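Local coordinates for protein glycosyl hydrolase, family 38 (Enterococcus faecalis, PDB 5KBP) that probably hydrolyses alpha-mannosidic linkages as a metal-dependent glycoside hydrolase of family 38, at residues A[291-296]-A[707-712]; A[297-302]-A[570-575]. All blocks are in the same frame, centred on the assembly; numbering follows the deposited sequence.

Contact 1: residues A[291-296]-A[707-712]; sequences DGWYTL and ENPTNP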
ATOM      1  N   ASP A 291     -10.705 -31.705  19.404  1.00 71.19           N
ATOM      2  CA  ASP A 291     -10.138 -32.689  18.490  1.00 79.05           C
ATOM      3  C   ASP A 291      -8.858 -32.202  17.822  1.00 72.71           C
ATOM      4  O   ASP A 291      -8.179 -33.003  17.169  1.00 67.65           O
ATOM      5  CB  ASP A 291     -11.170 -33.084  17.428  1.00 85.24           C
ATOM      6  CG  ASP A 291     -11.829 -31.884  16.771  1.00 93.03           C
ATOM      7  OD1 ASP A 291     -11.137 -30.875  16.519  1.00 95.52           O
ATOM      8  OD2 ASP A 291     -13.046 -31.954  16.503  1.00 95.70           O
ATOM      9  N   GLY A 292      -8.515 -30.922  17.965  1.00 67.30           N
ATOM     10  CA  GLY A 292      -7.287 -30.385  17.419  1.00 63.39           C
ATOM     11  C   GLY A 292      -7.302 -30.094  15.935  1.00 61.15           C
ATOM     12  O   GLY A 292      -6.267 -29.683  15.393  1.00 59.49           O
ATOM     13  N   TRP A 293      -8.436 -30.289  15.259  1.00 53.56           N
ATOM     14  CA  TRP A 293      -8.523 -30.048  13.825  1.00 56.98           C
ATOM     15  C   TRP A 293      -8.790 -28.593  13.475  1.00 53.34           C
ATOM     16  O   TRP A 293      -8.446 -28.167  12.366  1.00 50.49           O
ATOM     17  CB  TRP A 293      -9.619 -30.917  13.200  1.00 59.23           C
ATOM     18  CG  TRP A 293      -9.306 -32.377  13.214  1.00 66.98           C
ATOM     19  CD1 TRP A 293      -9.939 -33.345  13.937  1.00 68.72           C
ATOM     20  CD2 TRP A 293      -8.279 -33.038  12.467  1.00 66.49           C
ATOM     21  NE1 TRP A 293      -9.372 -34.571  13.683  1.00 71.31           N
ATOM     22  CE2 TRP A 293      -8.348 -34.409  12.785  1.00 69.93           C
ATOM     23  CE3 TRP A 293      -7.308 -32.603  11.561  1.00 62.68           C
ATOM     24  CZ2 TRP A 293      -7.485 -35.347  12.228  1.00 65.87           C
ATOM     25  CZ3 TRP A 293      -6.452 -33.535  11.011  1.00 58.89           C
ATOM     26  CH2 TRP A 293      -6.547 -34.891  11.343  1.00 60.03           C
ATOM     27  N   TYR A 294      -9.393 -27.824  14.376  1.00 55.67           N
ATOM     28  CA  TYR A 294      -9.777 -26.449  14.084  1.00 62.87           C
ATOM     29  C   TYR A 294      -9.251 -25.497  15.146  1.00 64.14           C
ATOM     30  O   TYR A 294      -9.941 -24.569  15.578  1.00 59.22           O
ATOM     31  CB  TYR A 294     -11.292 -26.331  13.937  1.00 68.72           C
ATOM     32  CG  TYR A 294     -11.834 -27.211  12.837  1.00 70.46           C
ATOM     33  CD1 TYR A 294     -11.798 -26.799  11.511  1.00 71.50           C
ATOM     34  CD2 TYR A 294     -12.362 -28.463  13.120  1.00 74.29           C
ATOM     35  CE1 TYR A 294     -12.283 -27.606  10.499  1.00 75.50           C
ATOM     36  CE2 TYR A 294     -12.849 -29.276  12.116  1.00 77.67           C
ATOM     37  CZ  TYR A 294     -12.807 -28.843  10.807  1.00 78.74           C
ATOM     38  OH  TYR A 294     -13.292 -29.649   9.803  1.00 79.38           O
ATOM     39  N   THR A 295      -8.008 -25.716  15.583  1.00 74.01           N
ATOM     40  CA  THR A 295      -7.327 -24.731  16.418  1.00 64.71           C
ATOM     41  C   THR A 295      -6.972 -23.484  15.617  1.00 53.83           C
ATOM     42  O   THR A 295      -6.914 -22.382  16.175  1.00 50.58           O
ATOM     43  CB  THR A 295      -6.063 -25.348  17.027  1.00 67.89           C
ATOM     44  OG1 THR A 295      -6.411 -26.526  17.766  1.00 72.41           O
ATOM     45  CG2 THR A 295      -5.368 -24.366  17.961  1.00 79.23           C
ATOM     46  N   LEU A 296      -6.756 -23.643  14.309  1.00 55.64           N
ATOM     47  CA  LEU A 296      -6.262 -22.594  13.418  1.00 57.48           C
ATOM     48  C   LEU A 296      -4.872 -22.117  13.823  1.00 54.02           C
ATOM     49  O   LEU A 296      -4.479 -20.991  13.503  1.00 58.08           O
ATOM     50  CB  LEU A 296      -7.239 -21.413  13.338  1.00 58.67           C
ATOM     51  CG  LEU A 296      -8.691 -21.800  13.052  1.00 61.23           C
ATOM     52  CD1 LEU A 296      -9.564 -20.564  12.906  1.00 54.92           C
ATOM     53  CD2 LEU A 296      -8.785 -22.678  11.811  1.00 66.06           C
ATOM     54  N   GLU A 707      -7.386 -35.432  18.002  1.00 68.11           N
ATOM     55  CA  GLU A 707      -7.274 -36.360  16.886  1.00 67.04           C
ATOM     56  C   GLU A 707      -6.304 -35.906  15.804  1.00 64.88           C
ATOM     57  O   GLU A 707      -6.003 -36.694  14.900  1.00 65.24           O
ATOM     58  CB  GLU A 707      -8.652 -36.598  16.248  1.00 72.37           C
ATOM     59  CG  GLU A 707      -9.717 -37.073  17.224  1.00 82.10           C
ATOM     60  CD  GLU A 707     -11.105 -37.070  16.617  1.00 86.29           C
ATOM     61  OE1 GLU A 707     -11.225 -36.801  15.403  1.00 84.58           O
ATOM     62  OE2 GLU A 707     -12.079 -37.334  17.354  1.00 88.58           O
ATOM     63  N   ASN A 708      -5.814 -34.674  15.862  1.00 63.02           N
ATOM     64  CA  ASN A 708      -4.861 -34.194  14.867  1.00 65.42           C
ATOM     65  C   ASN A 708      -3.519 -34.894  15.064  1.00 66.37           C
ATOM     66  O   ASN A 708      -2.995 -34.910  16.183  1.00 76.73           O
ATOM     67  CB  ASN A 708      -4.704 -32.677  14.991  1.00 62.87           C
ATOM     68  CG  ASN A 708      -4.000 -32.051  13.799  1.00 64.23           C
ATOM     69  OD1 ASN A 708      -3.018 -32.584  13.283  1.00 68.77           O
ATOM     70  ND2 ASN A 708      -4.499 -30.901  13.362  1.00 55.75           N
ATOM     71  N   PRO A 709      -2.935 -35.484  14.015  1.00 61.08           N
ATOM     72  CA  PRO A 709      -1.617 -36.121  14.169  1.00 61.47           C
ATOM     73  C   PRO A 709      -0.492 -35.140  14.459  1.00 69.45           C
ATOM     74  O   PRO A 709       0.606 -35.580  14.824  1.00 73.73           O
ATOM     75  CB  PRO A 709      -1.407 -36.825  12.822  1.00 57.84           C
ATOM     76  CG  PRO A 709      -2.255 -36.050  11.862  1.00 57.23           C
ATOM     77  CD  PRO A 709      -3.463 -35.634  12.648  1.00 57.50           C
ATOM     78  N   THR A 710      -0.724 -33.839  14.309  1.00 60.11           N
ATOM     79  CA  THR A 710       0.255 -32.821  14.651  1.00 60.08           C
ATOM     80  C   THR A 710      -0.275 -31.969  15.796  1.00 59.73           C
ATOM     81  O   THR A 710      -1.475 -31.950  16.084  1.00 53.82           O
ATOM     82  CB  THR A 710       0.586 -31.925  13.447  1.00 59.86           C
ATOM     83  OG1 THR A 710      -0.591 -31.219  13.036  1.00 54.92           O
ATOM     84  CG2 THR A 710       1.106 -32.758  12.285  1.00 55.51           C
ATOM     85  N   ASN A 711       0.641 -31.259  16.450  1.00 65.60           N
ATOM     86  CA  ASN A 711       0.312 -30.352  17.548  1.00 61.37           C
ATOM     87  C   ASN A 711       1.049 -29.035  17.338  1.00 57.23           C
ATOM     88  O   ASN A 711       2.013 -28.726  18.047  1.00 58.14           O
ATOM     89  CB  ASN A 711       0.668 -30.979  18.897  1.00 62.88           C
ATOM     90  CG  ASN A 711       0.235 -30.125  20.072  1.00 57.86           C
ATOM     91  OD1 ASN A 711      -0.689 -29.318  19.961  1.00 57.03           O
ATOM     92  ND2 ASN A 711       0.900 -30.298  21.207  1.00 58.48           N
ATOM     93  N   PRO A 712       0.619 -28.234  16.362  1.00 58.41           N
ATOM     94  CA  PRO A 712       1.297 -26.953  16.116  1.00 54.20           C
ATOM     95  C   PRO A 712       0.956 -25.938  17.197  1.00 54.42           C
ATOM     96  O   PRO A 712      -0.214 -25.729  17.527  1.00 54.50           O
ATOM     97  CB  PRO A 712       0.760 -26.526  14.745  1.00 49.83           C
ATOM     98  CG  PRO A 712      -0.587 -27.158  14.668  1.00 50.01           C
ATOM     99  CD  PRO A 712      -0.483 -28.466  15.412  1.00 52.01           C
TER

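Contact 2: residues A[297-302]-A[570-575]; sequences ANTSSA and NEYIFF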
ATOM      1  N   ALA A 297      -4.114 -22.969  14.518  1.00 47.64           N
ATOM      2  CA  ALA A 297      -2.774 -22.587  14.952  1.00 49.82           C
ATOM      3  C   ALA A 297      -1.809 -22.483  13.780  1.00 51.21           C
ATOM      4  O   ALA A 297      -0.802 -21.770  13.873  1.00 62.39           O
ATOM      5  CB  ALA A 297      -2.243 -23.589  15.975  1.00 50.61           C
ATOM      6  N   ASN A 298      -2.092 -23.175  12.673  1.00 48.05           N
ATOM      7  CA  ASN A 298      -1.227 -23.115  11.500  1.00 46.47           C
ATOM      8  C   ASN A 298      -1.262 -21.762  10.800  1.00 45.79           C
ATOM      9  O   ASN A 298      -0.543 -21.579   9.813  1.00 50.73           O
ATOM     10  CB  ASN A 298      -1.601 -24.224  10.515  1.00 46.67           C
ATOM     11  CG  ASN A 298      -1.285 -25.603  11.052  1.00 52.15           C
ATOM     12  OD1 ASN A 298      -2.153 -26.472  11.114  1.00 53.17           O
ATOM     13  ND2 ASN A 298      -0.037 -25.807  11.456  1.00 49.89           N
ATOM     14  N   THR A 299      -2.075 -20.816  11.275  1.00 44.90           N
ATOM     15  CA  THR A 299      -1.996 -19.455  10.759  1.00 47.84           C
ATOM     16  C   THR A 299      -0.662 -18.806  11.100  1.00 48.89           C
ATOM     17  O   THR A 299      -0.226 -17.883  10.403  1.00 41.42           O
ATOM     18  CB  THR A 299      -3.145 -18.611  11.313  1.00 48.77           C
ATOM     19  OG1 THR A 299      -3.140 -18.673  12.746  1.00 50.69           O
ATOM     20  CG2 THR A 299      -4.484 -19.114  10.794  1.00 50.80           C
ATOM     21  N   SER A 300       0.000 -19.278  12.159  1.00 41.21           N
ATOM     22  CA  SER A 300       1.288 -18.724  12.556  1.00 50.21           C
ATOM     23  C   SER A 300       2.370 -18.946  11.505  1.00 49.25           C
ATOM     24  O   SER A 300       3.353 -18.198  11.477  1.00 51.05           O
ATOM     25  CB  SER A 300       1.720 -19.331  13.894  1.00 49.97           C
ATOM     26  OG  SER A 300       1.575 -20.740  13.884  1.00 56.73           O
ATOM     27  N   SER A 301       2.213 -19.949  10.641  1.00 36.07           N
ATOM     28  CA  SER A 301       3.171 -20.211   9.576  1.00 43.31           C
ATOM     29  C   SER A 301       2.684 -19.756   8.206  1.00 41.36           C
ATOM     30  O   SER A 301       3.463 -19.791   7.247  1.00 49.50           O
ATOM     31  CB  SER A 301       3.511 -21.707   9.521  1.00 41.12           C
ATOM     32  OG  SER A 301       2.368 -22.483   9.203  1.00 44.78           O
ATOM     33  N   ALA A 302       1.426 -19.339   8.091  1.00 38.95           N
ATOM     34  CA  ALA A 302       0.906 -18.859   6.818  1.00 44.65           C
ATOM     35  C   ALA A 302       1.507 -17.500   6.482  1.00 44.76           C
ATOM     36  O   ALA A 302       1.508 -16.590   7.316  1.00 41.21           O
ATOM     37  CB  ALA A 302      -0.617 -18.764   6.873  1.00 36.10           C
ATOM     38  N   ASN A 570      -4.995 -25.085   3.826  1.00 45.58           N
ATOM     39  CA  ASN A 570      -5.318 -23.708   3.476  1.00 43.68           C
ATOM     40  C   ASN A 570      -4.494 -22.779   4.362  1.00 42.69           C
ATOM     41  O   ASN A 570      -3.598 -23.219   5.090  1.00 40.69           O
ATOM     42  CB  ASN A 570      -6.827 -23.463   3.606  1.00 34.25           C
ATOM     43  CG  ASN A 570      -7.386 -23.951   4.930  1.00 44.83           C
ATOM     44  OD1 ASN A 570      -6.786 -23.749   5.985  1.00 54.49           O
ATOM     45  ND2 ASN A 570      -8.538 -24.608   4.877  1.00 40.64           N
ATOM     46  N   GLU A 571      -4.805 -21.482   4.304  1.00 44.17           N
ATOM     47  CA  GLU A 571      -4.091 -20.509   5.122  1.00 45.25           C
ATOM     48  C   GLU A 571      -4.352 -20.701   6.610  1.00 46.37           C
ATOM     49  O   GLU A 571      -3.581 -20.193   7.432  1.00 46.14           O
ATOM     50  CB  GLU A 571      -4.470 -19.090   4.700  1.00 44.74           C
ATOM     51  CG  GLU A 571      -4.269 -18.821   3.216  1.00 40.12           C
ATOM     52  CD  GLU A 571      -4.470 -17.365   2.847  1.00 40.69           C
ATOM     53  OE1 GLU A 571      -3.523 -16.748   2.314  1.00 33.69           O
ATOM     54  OE2 GLU A 571      -5.571 -16.834   3.098  1.00 36.24           O
ATOM     55  N   TYR A 572      -5.410 -21.422   6.974  1.00 46.90           N
ATOM     56  CA  TYR A 572      -5.724 -21.679   8.375  1.00 44.15           C
ATOM     57  C   TYR A 572      -5.075 -22.951   8.903  1.00 51.34           C
ATOM     58  O   TYR A 572      -4.587 -22.971  10.039  1.00 57.99           O
ATOM     59  CB  TYR A 572      -7.239 -21.786   8.570  1.00 40.90           C
ATOM     60  CG  TYR A 572      -8.001 -20.486   8.460  1.00 44.96           C
ATOM     61  CD1 TYR A 572      -8.186 -19.673   9.569  1.00 37.12           C
ATOM     62  CD2 TYR A 572      -8.560 -20.087   7.253  1.00 43.95           C
ATOM     63  CE1 TYR A 572      -8.892 -18.487   9.478  1.00 41.68           C
ATOM     64  CE2 TYR A 572      -9.270 -18.903   7.152  1.00 47.16           C
ATOM     65  CZ  TYR A 572      -9.433 -18.107   8.267  1.00 47.23           C
ATOM     66  OH  TYR A 572     -10.137 -16.927   8.169  1.00 52.80           O
ATOM     67  N   ILE A 573      -5.071 -24.019   8.108  1.00 44.56           N
ATOM     68  CA  ILE A 573      -4.794 -25.362   8.597  1.00 43.99           C
ATOM     69  C   ILE A 573      -3.785 -26.047   7.686  1.00 48.53           C
ATOM     70  O   ILE A 573      -3.874 -25.952   6.456  1.00 44.26           O
ATOM     71  CB  ILE A 573      -6.091 -26.197   8.692  1.00 48.97           C
ATOM     72  CG1 ILE A 573      -7.106 -25.497   9.601  1.00 47.58           C
ATOM     73  CG2 ILE A 573      -5.797 -27.602   9.201  1.00 55.55           C
ATOM     74  CD1 ILE A 573      -8.422 -26.222   9.731  1.00 54.89           C
ATOM     75  N   PHE A 574      -2.823 -26.734   8.296  1.00 47.09           N
ATOM     76  CA  PHE A 574      -1.895 -27.597   7.581  1.00 45.70           C
ATOM     77  C   PHE A 574      -2.453 -29.012   7.531  1.00 46.29           C
ATOM     78  O   PHE A 574      -3.013 -29.504   8.514  1.00 48.11           O
ATOM     79  CB  PHE A 574      -0.522 -27.597   8.260  1.00 37.24           C
ATOM     80  CG  PHE A 574       0.386 -28.714   7.811  1.00 40.04           C
ATOM     81  CD1 PHE A 574       1.163 -28.578   6.674  1.00 35.15           C
ATOM     82  CD2 PHE A 574       0.478 -29.893   8.538  1.00 45.02           C
ATOM     83  CE1 PHE A 574       2.003 -29.597   6.259  1.00 45.65           C
ATOM     84  CE2 PHE A 574       1.318 -30.918   8.129  1.00 45.95           C
ATOM     85  CZ  PHE A 574       2.081 -30.768   6.987  1.00 48.60           C
ATOM     86  N   PHE A 575      -2.291 -29.666   6.382  1.00 38.89           N
ATOM     87  CA  PHE A 575      -2.720 -31.055   6.238  1.00 42.60           C
ATOM     88  C   PHE A 575      -1.811 -31.737   5.228  1.00 46.25           C
ATOM     89  O   PHE A 575      -1.815 -31.379   4.045  1.00 50.29           O
ATOM     90  CB  PHE A 575      -4.182 -31.146   5.808  1.00 49.30           C
ATOM     91  CG  PHE A 575      -4.694 -32.557   5.718  1.00 47.87           C
ATOM     92  CD1 PHE A 575      -5.080 -33.244   6.859  1.00 47.15           C
ATOM     93  CD2 PHE A 575      -4.784 -33.202   4.495  1.00 47.75           C
ATOM     94  CE1 PHE A 575      -5.547 -34.542   6.781  1.00 46.87           C
ATOM     95  CE2 PHE A 575      -5.251 -34.501   4.410  1.00 51.01           C
ATOM     96  CZ  PHE A 575      -5.634 -35.172   5.555  1.00 49.68           C
TER

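Contact 1: residues A[291-296]-A[707-712]
W293 lies against the backbone of E707 and N708, and its ring is the main side-chain surface of this contact between two loops. Of the apolar touches, the CA of N708 sits over one face of the indole in a CH-pi contact, 3.9 Å from the centroid of the six-membered ring and 11° off its normal. P709 follows, its CD 3.4 Å from W293 CH2. The amide plane of N708 is tilted 22° from the indole plane. R631 makes a cation-pi contact with the same tryptophan.

Hydrogen bonds to two backbone carbonyls hold the loops together beside the ring. D291 O accepts from E707 N at 2.7 Å and, weakly, from N708 N. With its CG anti to the backbone N (chi1 -166°), N708 sends ND2 to G292 O, 3.0 Å away and above the carbonyl plane.

At the indole edge, E707 OE1 lies in the ring plane and takes a weak, long bond from W293 NE1 (3.4 Å).

Each loop is also braced internally: D291 OD1 accepts from W293 N, while N708 OD1 takes both T710 N and T710 OG1 from one face of its amide. The result is an Asx turn in each loop, the contact joining the loop after strand 280-282 to one in the C-terminal region of this family 38 enzyme.

Contact 2: residues A[297-302]-A[570-575]
N298 points its side chain at the backbone of I573 and F574 and supplies the one hydrogen bond between the segments. Its OD1 accepts from F574 N at 2.9 Å; the bond is straight at hydrogen (167°), but the donor stands well above the amide's carbonyl plane. With CG beside its own backbone N (chi1 -68°), the amide also lies against F574 CB, 3.5 Å from OD1. Its other end is held by E737, which accepts from ND2, so both ends of this buried amide are engaged and its rotation is fixed.

The remaining contacts are van der Waals. N298 CB rests 3.3 Å from Y572 O, and A302 CB comes equally near E571 O. Between them, T299 CG2 fits over the bend of the other loop, 3.6 Å from E571 O and 3.9 Å from Y572 CD1, while T299 OG1 turns back to L296 O.

Both loops owe their shape to local bonds. Residues 297-299 form a short 3-10 turn just ahead of helix 304-332, with A297 O gripped by S300 N and by S300 OG, the hydroxyl 2.6 Å away. Across from it, N570 makes an Asx turn: its OD1 receives Y572 N and, nearly in line with the amide C=O, I573 N at 2.7 Å.

Charged residues outside the segments add further bonds. E571 OE1 forms a salt bridge with R303, and R752 of strand 745-753 donates to N298 O, S301 OG and N570 O, tying the two loops to the same sheet.

How the contacts relate
The first segments of the two contacts are consecutive, 291-296 running straight into 297-302 in the loop between strand 280-282 and helix 304-332. Their partners, 570-575 and then 707-712, come later in the chain, both in the C-terminal region and on loops leading to strands of one antiparallel sheet, 583-584 and 713-714. The contact centres are about 11 Å apart, contact 2 being the deeper and contact 1 nearer the surface. They also touch: I573 CD1 packs on W293 O, and P712 on A297 and N298. The loop between strand 280-282 and helix 304-332 is thus fastened at two successive points to loops of the C-terminal part.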